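Local coordinates for cathepsin L Propeptide (Toxoplasma gondii, PDB 3F75), which is the propeptide of a papain-family, cathepsin L-like protein, a mostly helical I29 inhibitor domain that lies against a second protein chain, at residues Asp23-Phe28 against Ala47-Asn52; Lys34-Ala37 against Glu41-Arg44; His57-Asn60 against Ser65-Leu68; Gly74-Asp79 against Arg83-Phe88. All blocks are in the same frame, centred on the assembly; numbering follows the deposited sequence. Where two conformers were deposited one is given.

Contact 1. Residues Asp23-Phe28 against Ala47-Asn52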
loop_
_atom_site.group_PDB
_atom_site.type_symbol
_atom_site.label_atom_id
_atom_site.label_comp_id
_atom_site.label_asym_id
_atom_site.label_seq_id
_atom_site.Cartn_x
_atom_site.Cartn_y
_atom_site.Cartn_z
ATOM N N ASP B 23 -24.332 -16.630 10.960
ATOM C CA ASP B 23 -24.922 -15.753 9.948
ATOM C C ASP B 23 -23.884 -14.790 9.383
ATOM O O ASP B 23 -23.844 -14.529 8.176
ATOM C CB ASP B 23 -26.065 -14.923 10.528
ATOM C CG ASP B 23 -27.293 -15.745 10.864
ATOM O OD1 ASP B 23 -27.442 -16.860 10.335
ATOM O OD2 ASP B 23 -28.126 -15.253 11.653
ATOM N N ALA B 24 -23.076 -14.226 10.264
ATOM C CA ALA B 24 -22.070 -13.269 9.837
ATOM C C ALA B 24 -21.066 -13.933 8.882
ATOM O O ALA B 24 -20.619 -13.319 7.917
ATOM C CB ALA B 24 -21.356 -12.666 11.063
ATOM N N PHE B 25 -20.720 -15.190 9.133
ATOM C CA PHE B 25 -19.729 -15.874 8.290
ATOM C C PHE B 25 -20.327 -16.205 6.917
ATOM O O PHE B 25 -19.647 -16.107 5.912
ATOM C CB PHE B 25 -19.215 -17.127 8.991
ATOM C CG PHE B 25 -18.059 -17.812 8.289
ATOM C CD1 PHE B 25 -16.873 -17.136 8.022
ATOM C CD2 PHE B 25 -18.140 -19.162 7.969
ATOM C CE1 PHE B 25 -15.798 -17.792 7.427
ATOM C CE2 PHE B 25 -17.068 -19.826 7.372
ATOM C CZ PHE B 25 -15.903 -19.138 7.095
ATOM N N SER B 26 -21.602 -16.570 6.875
ATOM C CA SER B 26 -22.272 -16.838 5.591
ATOM C C SER B 26 -22.347 -15.599 4.724
ATOM O O SER B 26 -22.080 -15.675 3.542
ATOM C CB SER B 26 -23.679 -17.397 5.800
ATOM O OG SER B 26 -23.604 -18.601 6.530
ATOM N N SER B 27 -22.682 -14.461 5.329
ATOM C CA SER B 27 -22.664 -13.187 4.633
ATOM C C SER B 27 -21.247 -12.835 4.106
ATOM O O SER B 27 -21.103 -12.295 3.008
ATOM C CB SER B 27 -23.176 -12.083 5.557
ATOM O OG SER B 27 -23.264 -10.861 4.864
ATOM N N PHE B 28 -20.225 -13.094 4.923
ATOM C CA PHE B 28 -18.826 -12.903 4.549
ATOM C C PHE B 28 -18.498 -13.790 3.338
ATOM O O PHE B 28 -17.896 -13.323 2.374
ATOM C CB PHE B 28 -17.911 -13.245 5.747
ATOM C CG PHE B 28 -16.440 -13.300 5.417
ATOM C CD1 PHE B 28 -15.691 -12.142 5.320
ATOM C CD2 PHE B 28 -15.800 -14.517 5.240
ATOM C CE1 PHE B 28 -14.328 -12.184 5.047
ATOM C CE2 PHE B 28 -14.437 -14.574 4.946
ATOM C CZ PHE B 28 -13.695 -13.402 4.848
ATOM N N ALA B 47 -13.198 -19.955 12.587
ATOM C CA ALA B 47 -12.633 -19.584 13.883
ATOM C C ALA B 47 -11.824 -18.291 13.781
ATOM O O ALA B 47 -11.958 -17.410 14.633
ATOM C CB ALA B 47 -11.775 -20.717 14.455
ATOM N N ILE B 48 -11.016 -18.166 12.729
ATOM C CA ILE B 48 -10.219 -16.944 12.501
ATOM C C ILE B 48 -11.132 -15.747 12.255
ATOM O O ILE B 48 -10.928 -14.669 12.831
ATOM C CB ILE B 48 -9.229 -17.108 11.333
ATOM C CG1 ILE B 48 -8.192 -18.166 11.692
ATOM C CG2 ILE B 48 -8.529 -15.766 10.992
ATOM C CD1 ILE B 48 -7.289 -18.611 10.520
ATOM N N PHE B 49 -12.140 -15.954 11.411
ATOM C CA PHE B 49 -13.157 -14.939 11.131
ATOM C C PHE B 49 -13.848 -14.439 12.401
ATOM O O PHE B 49 -13.960 -13.228 12.618
ATOM C CB PHE B 49 -14.211 -15.472 10.146
ATOM C CG PHE B 49 -15.387 -14.539 9.966
ATOM C CD1 PHE B 49 -15.319 -13.480 9.079
ATOM C CD2 PHE B 49 -16.563 -14.725 10.693
ATOM C CE1 PHE B 49 -16.391 -12.617 8.923
ATOM C CE2 PHE B 49 -17.627 -13.876 10.538
ATOM C CZ PHE B 49 -17.550 -12.818 9.654
ATOM N N LYS B 50 -14.302 -15.364 13.237
ATOM C CA LYS B 50 -14.939 -14.995 14.493
ATOM C C LYS B 50 -14.001 -14.165 15.361
ATOM O O LYS B 50 -14.397 -13.131 15.895
ATOM C CB LYS B 50 -15.371 -16.233 15.274
ATOM C CG LYS B 50 -16.548 -16.946 14.664
ATOM C CD LYS B 50 -17.198 -17.885 15.665
ATOM C CE LYS B 50 -16.369 -19.125 15.942
ATOM N NZ LYS B 50 -17.036 -19.955 16.995
ATOM N N ASN B 51 -12.760 -14.613 15.489
ATOM C CA ASN B 51 -11.784 -13.880 16.282
ATOM C C ASN B 51 -11.558 -12.465 15.767
ATOM O O ASN B 51 -11.523 -11.508 16.562
ATOM C CB ASN B 51 -10.456 -14.631 16.350
ATOM C CG ASN B 51 -10.505 -15.820 17.313
ATOM O OD1 ASN B 51 -11.373 -15.898 18.194
ATOM N ND2 ASN B 51 -9.573 -16.749 17.143
ATOM N N ASN B 52 -11.432 -12.327 14.450
ATOM C CA ASN B 52 -11.272 -10.999 13.832
ATOM C C ASN B 52 -12.514 -10.117 13.995
ATOM O O ASN B 52 -12.412 -8.910 14.243
ATOM C CB ASN B 52 -10.958 -11.116 12.344
ATOM C CG ASN B 52 -9.589 -11.685 12.066
ATOM O OD1 ASN B 52 -8.660 -11.550 12.880
ATOM N ND2 ASN B 52 -9.443 -12.322 10.891
#
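The Phe49 ring meets Phe25 and Phe28, which lie on the same side of its plane. CD1 of Phe25 lies over one face of Phe49, 3.6 Å from CG of Phe49. The two ring planes are 50° apart. Toward Phe28, CE1 of Phe49 comes within 3.6 Å of CG of Phe28. CD1 of Phe49 sits over one face of that ring, off its centre. Here the planes are 41° apart, so neither pair is a flat stack. Ala24 closes the far rim of Phe49: its CB lies in the ring plane at the edge, 4.0 Å from CE2 of Phe49. The tip of the ring, CZ of Phe49, is 3.6 Å from the carbonyl O of Ala24, which already accepts the helical bond from Phe28 N. Phe49 has CG anti to its backbone N, which turns the ring toward helix 18-32. The side-chain contacts are apolar, and the three aromatic rings are buried. In sequence, Phe49 fits the phenylalanine of the ERFNIN motif, a signature of cathepsin L-like propeptides. Beyond this cluster, Phe25 also meets Tyr46, Phe28 meets Tyr32, and Phe49 touches Met70. The segments of helix 18-32 and helix 39-60 pass at 10.5 Å between axes, with their directions 106° apart, and Tyr36 from the connecting loop packs on Phe25 and Phe28.

Contact 2. Residues Lys34-Ala37 against Glu41-Arg44. With EDO (1,2-ethanediol), chain F.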
loop_
_atom_site.group_PDB
_atom_site.type_symbol
_atom_site.label_atom_id
_atom_site.label_comp_id
_atom_site.label_asym_id
_atom_site.label_seq_id
_atom_site.Cartn_x
_atom_site.Cartn_y
_atom_site.Cartn_z
ATOM N N LYS B 34 -15.981 -16.422 -0.861
ATOM C CA LYS B 34 -15.035 -17.290 -0.192
ATOM C C LYS B 34 -15.633 -18.683 -0.072
ATOM O O LYS B 34 -16.724 -18.855 0.481
ATOM C CB LYS B 34 -14.708 -16.779 1.207
ATOM C CG LYS B 34 -14.162 -15.364 1.250
ATOM C CD LYS B 34 -12.686 -15.347 1.127
ATOM C CE LYS B 34 -12.117 -13.947 1.315
ATOM N NZ LYS B 34 -10.636 -14.016 1.191
ATOM N N SER B 35 -14.897 -19.660 -0.589
ATOM C CA SER B 35 -15.240 -21.071 -0.469
ATOM C C SER B 35 -14.028 -21.840 0.025
ATOM O O SER B 35 -12.896 -21.355 -0.057
ATOM C CB SER B 35 -15.701 -21.626 -1.826
ATOM O OG SER B 35 -14.667 -21.537 -2.797
ATOM N N TYR B 36 -14.265 -23.041 0.541
ATOM C CA TYR B 36 -13.214 -23.811 1.153
ATOM C C TYR B 36 -13.258 -25.263 0.713
ATOM O O TYR B 36 -14.304 -25.919 0.798
ATOM C CB TYR B 36 -13.300 -23.699 2.676
ATOM C CG TYR B 36 -13.331 -22.249 3.122
ATOM C CD1 TYR B 36 -12.175 -21.483 3.135
ATOM C CD2 TYR B 36 -14.525 -21.640 3.492
ATOM C CE1 TYR B 36 -12.204 -20.142 3.519
ATOM C CE2 TYR B 36 -14.573 -20.293 3.871
ATOM C CZ TYR B 36 -13.418 -19.552 3.890
ATOM O OH TYR B 36 -13.466 -18.228 4.277
ATOM N N ALA B 37 -12.081 -25.749 0.313
ATOM C CA ALA B 37 -11.886 -27.067 -0.261
ATOM C C ALA B 37 -12.005 -28.252 0.712
ATOM O O ALA B 37 -12.195 -29.397 0.268
ATOM C CB ALA B 37 -10.528 -27.095 -1.001
ATOM N N GLU B 41 -10.462 -26.844 6.655
ATOM C CA GLU B 41 -10.145 -25.450 6.299
ATOM C C GLU B 41 -11.303 -24.506 6.680
ATOM O O GLU B 41 -11.067 -23.445 7.273
ATOM C CB GLU B 41 -9.807 -25.362 4.802
ATOM C CG GLU B 41 -9.407 -23.980 4.230
ATOM C CD GLU B 41 -8.093 -23.434 4.758
ATOM O OE1 GLU B 41 -7.446 -24.081 5.608
ATOM O OE2 GLU B 41 -7.696 -22.339 4.305
ATOM N N LYS B 42 -12.544 -24.885 6.359
ATOM C CA LYS B 42 -13.705 -24.018 6.668
ATOM C C LYS B 42 -13.831 -23.749 8.164
ATOM O O LYS B 42 -14.046 -22.607 8.579
ATOM C CB LYS B 42 -15.001 -24.610 6.144
ATOM C CG LYS B 42 -16.203 -23.673 6.264
ATOM C CD LYS B 42 -17.424 -24.338 5.702
ATOM C CE LYS B 42 -18.636 -23.449 5.740
ATOM N NZ LYS B 42 -19.616 -23.907 4.724
ATOM N N GLN B 43 -13.703 -24.795 8.973
ATOM C CA GLN B 43 -13.760 -24.634 10.428
ATOM C C GLN B 43 -12.607 -23.754 10.947
ATOM O O GLN B 43 -12.840 -22.924 11.810
ATOM C CB GLN B 43 -13.842 -25.986 11.172
ATOM C CG GLN B 43 -12.658 -26.901 11.005
ATOM C CD GLN B 43 -12.892 -28.371 11.477
ATOM O OE1 GLN B 43 -13.972 -28.949 11.308
ATOM N NE2 GLN B 43 -11.849 -28.972 12.032
ATOM N N ARG B 44 -11.395 -23.909 10.401
ATOM C CA ARG B 44 -10.274 -23.018 10.743
ATOM C C ARG B 44 -10.567 -21.558 10.361
ATOM O O ARG B 44 -10.320 -20.649 11.135
ATOM C CB ARG B 44 -8.976 -23.468 10.057
ATOM C CG ARG B 44 -7.795 -22.465 10.232
ATOM C CD ARG B 44 -6.551 -22.764 9.334
ATOM N NE ARG B 44 -5.503 -21.741 9.486
ATOM C CZ ARG B 44 -4.737 -21.593 10.575
ATOM N NH1 ARG B 44 -3.826 -20.629 10.627
ATOM N NH2 ARG B 44 -4.871 -22.404 11.626
HETATM C C1 EDO F . -8.421 -17.250 0.349
HETATM O O1 EDO F . -9.279 -16.234 -0.207
HETATM C C2 EDO F . -8.691 -17.439 1.841
HETATM O O2 EDO F . -10.105 -17.445 2.058
#
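The loop joining helix 18-32 to helix 39-60 folds back on the first turn of the second helix, and Tyr36 makes the contact with Glu41 and Lys42. Its side chain crosses theirs at about a right angle. CD1 of Tyr36 is 3.9 Å from CG of Glu41. On the other side of the ring axis, CD2 of Tyr36 is 3.8 Å from CG of Lys42. The aliphatic parts of both charged residues therefore do the touching. Lys42 is extended beyond CG, and its ammonium runs off clear of the ring. Glu41 bends at its second torsion (chi2 66°), and its carboxylate plane stands 61° from the ring plane. Glu41 and Arg45 match the first two positions of the ERFNIN motif of cathepsin L-like propeptides, and OE2 of Glu41 forms a salt bridge with Arg45. The start of this helix also has a bond from the backbone N of Glu41 to OG1 of Thr38. At the far end of the tyrosine, the OH of Tyr36 is hydrogen-bonded to OD2 of Asp75. A 1,2-ethanediol, probably from the crystallisation liquor, lies alongside: its O2 is 3.7 Å from CE1 of Tyr36. Its O1 accepts a bond of 3.0 Å from NZ of Lys34, and that ammonium also donates to the backbone O of His72.

Contact 3. Residues His57-Asn60 against Ser65-Leu68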
loop_
_atom_site.group_PDB
_atom_site.type_symbol
_atom_site.label_atom_id
_atom_site.label_comp_id
_atom_site.label_asym_id
_atom_site.label_seq_id
_atom_site.Cartn_x
_atom_site.Cartn_y
_atom_site.Cartn_z
ATOM N N HIS B 57 -15.220 -5.407 16.349
ATOM C CA HIS B 57 -16.314 -4.907 17.149
ATOM C C HIS B 57 -15.841 -4.289 18.460
ATOM O O HIS B 57 -16.273 -3.200 18.828
ATOM C CB HIS B 57 -17.294 -6.027 17.448
ATOM C CG HIS B 57 -18.400 -5.619 18.370
ATOM N ND1 HIS B 57 -19.375 -4.718 18.002
ATOM C CD2 HIS B 57 -18.696 -5.999 19.634
ATOM C CE1 HIS B 57 -20.225 -4.558 19.000
ATOM N NE2 HIS B 57 -19.834 -5.322 20.004
ATOM N N THR B 58 -14.981 -4.997 19.184
ATOM C CA THR B 58 -14.434 -4.479 20.441
ATOM C C THR B 58 -13.643 -3.198 20.242
ATOM O O THR B 58 -13.812 -2.235 20.994
ATOM C CB THR B 58 -13.523 -5.502 21.102
ATOM O OG1 THR B 58 -14.294 -6.662 21.388
ATOM C CG2 THR B 58 -12.941 -4.953 22.406
ATOM N N HIS B 59 -12.783 -3.202 19.228
ATOM C CA HIS B 59 -11.958 -2.030 18.905
ATOM C C HIS B 59 -12.830 -0.792 18.670
ATOM O O HIS B 59 -12.566 0.299 19.193
ATOM C CB HIS B 59 -11.129 -2.330 17.645
ATOM C CG HIS B 59 -9.753 -1.747 17.662
ATOM N ND1 HIS B 59 -9.469 -0.512 17.118
ATOM C CD2 HIS B 59 -8.577 -2.237 18.130
ATOM C CE1 HIS B 59 -8.178 -0.264 17.254
ATOM N NE2 HIS B 59 -7.611 -1.294 17.859
ATOM N N ASN B 60 -13.885 -0.965 17.887
ATOM C CA ASN B 60 -14.720 0.152 17.526
ATOM C C ASN B 60 -15.529 0.704 18.703
ATOM O O ASN B 60 -16.107 1.768 18.571
ATOM C CB ASN B 60 -15.658 -0.213 16.357
ATOM C CG ASN B 60 -14.933 -0.325 15.033
ATOM O OD1 ASN B 60 -13.851 0.246 14.842
ATOM N ND2 ASN B 60 -15.533 -1.067 14.091
ATOM N N SER B 65 -9.094 7.171 17.334
ATOM C CA SER B 65 -9.138 8.154 16.247
ATOM C C SER B 65 -9.526 7.513 14.924
ATOM O O SER B 65 -9.888 8.207 13.994
ATOM C CB SER B 65 -7.767 8.835 16.067
ATOM O OG SER B 65 -7.366 9.486 17.262
ATOM N N TYR B 66 -9.438 6.189 14.822
ATOM C CA TYR B 66 -9.742 5.513 13.562
ATOM C C TYR B 66 -10.641 4.331 13.850
ATOM O O TYR B 66 -10.655 3.800 14.958
ATOM C CB TYR B 66 -8.449 5.038 12.858
ATOM C CG TYR B 66 -7.686 4.072 13.716
ATOM C CD1 TYR B 66 -7.871 2.701 13.579
ATOM C CD2 TYR B 66 -6.869 4.530 14.767
ATOM C CE1 TYR B 66 -7.219 1.799 14.416
ATOM C CE2 TYR B 66 -6.217 3.607 15.624
ATOM C CZ TYR B 66 -6.412 2.251 15.429
ATOM O OH TYR B 66 -5.811 1.310 16.235
ATOM N N SER B 67 -11.388 3.918 12.841
ATOM C CA SER B 67 -12.232 2.747 12.956
ATOM C C SER B 67 -11.649 1.548 12.182
ATOM O O SER B 67 -10.760 1.705 11.340
ATOM C CB SER B 67 -13.614 3.078 12.415
ATOM O OG SER B 67 -13.548 3.453 11.047
ATOM N N LEU B 68 -12.175 0.367 12.476
ATOM C CA LEU B 68 -11.860 -0.843 11.742
ATOM C C LEU B 68 -13.121 -1.340 11.067
ATOM O O LEU B 68 -14.237 -1.035 11.506
ATOM C CB LEU B 68 -11.355 -1.934 12.687
ATOM C CG LEU B 68 -10.135 -1.616 13.546
ATOM C CD1 LEU B 68 -9.712 -2.831 14.358
ATOM C CD2 LEU B 68 -8.977 -1.110 12.665
HETATM O O HOH W 1 -11.414 1.115 16.118
#
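Asn60 uses its side-chain amide to grip both polar backbone atoms of Leu68. OD1 of Asn60 accepts from N of Leu68 at 2.9 Å, in the carbonyl plane and on a lone pair, and the bond is nearly straight (N-H...O 172°). ND2 of Asn60 donates a hydrogen bond to O of Leu68, also at 2.9 Å. That oxygen lies close to the amide plane, though the donor is tilted 32° from the plane of the Leu68 carbonyl. A water completes the polar set. It donates to OD1 of Asn60 at 2.9 Å and to O of Tyr66 at 3.0 Å. It also lies at the edge of the His59 ring, 2.7 Å from ND1 of His59. One face of that imidazole is covered by Leu68, whose CD1 makes a CH-pi contact 3.8 Å from the centroid of the His59 ring. Tyr66 adds its hydroxyl near the ring plane, with OH 3.0 Å from CE1 of His59. Tyr64 stacks on the same histidine. Tyr66, Ser67 and Leu68 pair in antiparallel fashion with a strand of the other protein chain, so the sheet runs on across the interface, while Asn60 also binds Leu68. The last asparagine of the ERFNIN motif corresponds to Asn60. Its amide copies the donor and acceptor of a peptide group, and these two bonds leave little doubt about which end of the amide is oxygen.

Contact 4. Residues Gly74-Asp79 against Arg83-Phe88. With EDO (1,2-ethanediol), chain F.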
loop_
_atom_site.group_PDB
_atom_site.type_symbol
_atom_site.label_atom_id
_atom_site.label_comp_id
_atom_site.label_asym_id
_atom_site.label_seq_id
_atom_site.Cartn_x
_atom_site.Cartn_y
_atom_site.Cartn_z
ATOM N N GLY B 74 -10.684 -10.918 6.124
ATOM C CA GLY B 74 -11.396 -11.327 7.354
ATOM C C GLY B 74 -11.148 -12.735 7.880
ATOM O O GLY B 74 -11.304 -12.996 9.070
ATOM N N ASP B 75 -10.776 -13.650 7.000
ATOM C CA ASP B 75 -10.524 -15.043 7.395
ATOM C C ASP B 75 -9.038 -15.401 7.455
ATOM O O ASP B 75 -8.692 -16.585 7.462
ATOM C CB ASP B 75 -11.314 -16.019 6.490
ATOM C CG ASP B 75 -10.890 -15.969 5.018
ATOM O OD1 ASP B 75 -10.265 -14.981 4.591
ATOM O OD2 ASP B 75 -11.202 -16.934 4.276
ATOM N N LEU B 76 -8.168 -14.385 7.581
ATOM C CA LEU B 76 -6.724 -14.587 7.699
ATOM C C LEU B 76 -6.228 -14.150 9.076
ATOM O O LEU B 76 -6.687 -13.131 9.633
ATOM C CB LEU B 76 -5.967 -13.766 6.655
ATOM C CG LEU B 76 -6.422 -13.898 5.210
ATOM C CD1 LEU B 76 -5.698 -12.909 4.330
ATOM C CD2 LEU B 76 -6.221 -15.339 4.697
ATOM N N SER B 77 -5.283 -14.913 9.607
ATOM C CA SER B 77 -4.571 -14.548 10.824
ATOM C C SER B 77 -3.464 -13.587 10.451
ATOM O O SER B 77 -3.131 -13.443 9.263
ATOM C CB SER B 77 -3.953 -15.789 11.444
ATOM O OG SER B 77 -2.935 -16.311 10.591
ATOM N N ARG B 78 -2.871 -12.953 11.456
ATOM C CA ARG B 78 -1.769 -12.032 11.217
ATOM C C ARG B 78 -0.625 -12.700 10.450
ATOM O O ARG B 78 -0.084 -12.119 9.510
ATOM C CB ARG B 78 -1.250 -11.451 12.526
ATOM C CG ARG B 78 0.028 -10.650 12.354
ATOM C CD ARG B 78 0.292 -9.735 13.526
ATOM N NE ARG B 78 1.595 -9.084 13.408
ATOM C CZ ARG B 78 2.141 -8.306 14.347
ATOM N NH1 ARG B 78 1.503 -8.077 15.497
ATOM N NH2 ARG B 78 3.346 -7.770 14.151
ATOM N N ASP B 79 -0.264 -13.914 10.839
ATOM C CA ASP B 79 0.839 -14.625 10.177
ATOM C C ASP B 79 0.561 -14.864 8.695
ATOM O O ASP B 79 1.437 -14.669 7.852
ATOM C CB ASP B 79 1.100 -15.968 10.860
ATOM C CG ASP B 79 1.927 -15.849 12.137
ATOM O OD1 ASP B 79 2.625 -14.832 12.374
ATOM O OD2 ASP B 79 1.911 -16.827 12.908
ATOM N N ARG B 83 2.554 -13.096 5.551
ATOM C CA ARG B 83 3.369 -13.968 4.727
ATOM C C ARG B 83 3.060 -13.788 3.240
ATOM O O ARG B 83 3.941 -13.973 2.410
ATOM C CB ARG B 83 3.207 -15.445 5.143
ATOM C CG ARG B 83 4.039 -15.882 6.350
ATOM C CD ARG B 83 4.127 -17.414 6.439
ATOM N NE ARG B 83 2.805 -18.049 6.477
ATOM C CZ ARG B 83 2.175 -18.474 7.579
ATOM N NH1 ARG B 83 2.724 -18.354 8.782
ATOM N NH2 ARG B 83 0.978 -19.028 7.473
ATOM N N LYS B 84 1.834 -13.424 2.893
ATOM C CA LYS B 84 1.427 -13.495 1.484
ATOM C C LYS B 84 0.832 -12.231 0.876
ATOM O O LYS B 84 0.750 -12.142 -0.356
ATOM C CB LYS B 84 0.430 -14.653 1.298
ATOM C CG LYS B 84 1.033 -16.051 1.490
ATOM C CD LYS B 84 1.578 -16.660 0.217
ATOM C CE LYS B 84 0.470 -17.117 -0.746
ATOM N NZ LYS B 84 0.159 -16.102 -1.800
ATOM N N TYR B 85 0.426 -11.269 1.706
ATOM C CA TYR B 85 -0.375 -10.121 1.238
ATOM C C TYR B 85 0.354 -8.781 1.333
ATOM O O TYR B 85 -0.252 -7.730 1.082
ATOM C CB TYR B 85 -1.737 -10.067 1.973
ATOM C CG TYR B 85 -2.566 -11.304 1.740
ATOM C CD1 TYR B 85 -3.560 -11.338 0.750
ATOM C CD2 TYR B 85 -2.290 -12.479 2.439
ATOM C CE1 TYR B 85 -4.296 -12.508 0.502
ATOM C CE2 TYR B 85 -3.007 -13.652 2.192
ATOM C CZ TYR B 85 -4.011 -13.658 1.236
ATOM O OH TYR B 85 -4.709 -14.829 1.024
ATOM N N LEU B 86 1.651 -8.826 1.651
ATOM C CA LEU B 86 2.448 -7.628 1.838
ATOM C C LEU B 86 3.524 -7.626 0.750
ATOM O O LEU B 86 3.170 -7.425 -0.419
ATOM C CB LEU B 86 2.986 -7.563 3.290
ATOM C CG LEU B 86 2.043 -6.917 4.328
ATOM C CD1 LEU B 86 0.622 -7.360 4.136
ATOM C CD2 LEU B 86 2.495 -7.201 5.771
ATOM N N GLY B 87 4.810 -7.840 1.088
ATOM C CA GLY B 87 5.838 -8.124 0.068
ATOM C C GLY B 87 7.105 -7.278 0.006
ATOM O O GLY B 87 7.904 -7.403 -0.935
ATOM N N PHE B 88 7.325 -6.417 0.987
ATOM C CA PHE B 88 8.524 -5.605 0.979
ATOM C C PHE B 88 9.596 -6.377 1.709
ATOM O O PHE B 88 9.407 -6.769 2.870
ATOM C CB PHE B 88 8.310 -4.244 1.639
ATOM C CG PHE B 88 9.546 -3.419 1.697
ATOM C CD1 PHE B 88 9.899 -2.607 0.640
ATOM C CD2 PHE B 88 10.377 -3.480 2.794
ATOM C CE1 PHE B 88 11.062 -1.850 0.669
ATOM C CE2 PHE B 88 11.538 -2.706 2.849
ATOM C CZ PHE B 88 11.881 -1.893 1.785
HETATM C C1 EDO F . -8.421 -17.250 0.349
HETATM O O1 EDO F . -9.279 -16.234 -0.207
HETATM C C2 EDO F . -8.691 -17.439 1.841
HETATM O O2 EDO F . -10.105 -17.445 2.058
#
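N of Arg83 donates to O of Asp79 at 3.0 Å, the i to i-4 bond of helix 78-84. It is bent, with an N-H...O angle of 144°. Arg83 was deposited in two conformers, so where its side chain lies over Asp79 is doubtful. OD1 of Asp79 forms a salt bridge with Arg82. The apolar half of the contact is Leu76 on Tyr85. CD1 of Leu76 sits over one face of the tyrosine ring, 3.8 Å from the centroid of Tyr85 and 22° off the normal. The nearest ring atom, CE2 of Tyr85, is 3.5 Å from CD1 of Leu76. Leu76 keeps CG anti to its carbonyl carbon (chi1 -51°), and this brings CD1 over the ring. One residue stands before the helix and the other after it. Next to Leu76, Asp75 fits the aspartate of the GNFD motif of related propeptides. The other protein chain forms salt bridges with Arg78. Ser77 sits at the N-cap, its hydroxyl capping a backbone N while its own N bonds to OE1 of Glu80, consistent with a capping box.

Overall arrangement
From the N terminus, helix 18-32 runs into the loop that turns back to helix 39-60. Contact 1 closes a loop from helix 18-32 to helix 39-60, and contact 2 closes a shorter one inside it. They touch through Tyr36 packing on Phe25 and Phe28. Helix 39-60 then carries on to contact 3, which closes the next turn onto strand 66-68, on the opposite side of the chain's centre from contact 2 and about 27 Å away, centre to centre. Contact 4 follows in series around helix 78-84. It returns to the helical core: Asn52 bonds to the backbone O of Gly74 and Leu76, and contact 4 also meets contact 2 at the Tyr36 end.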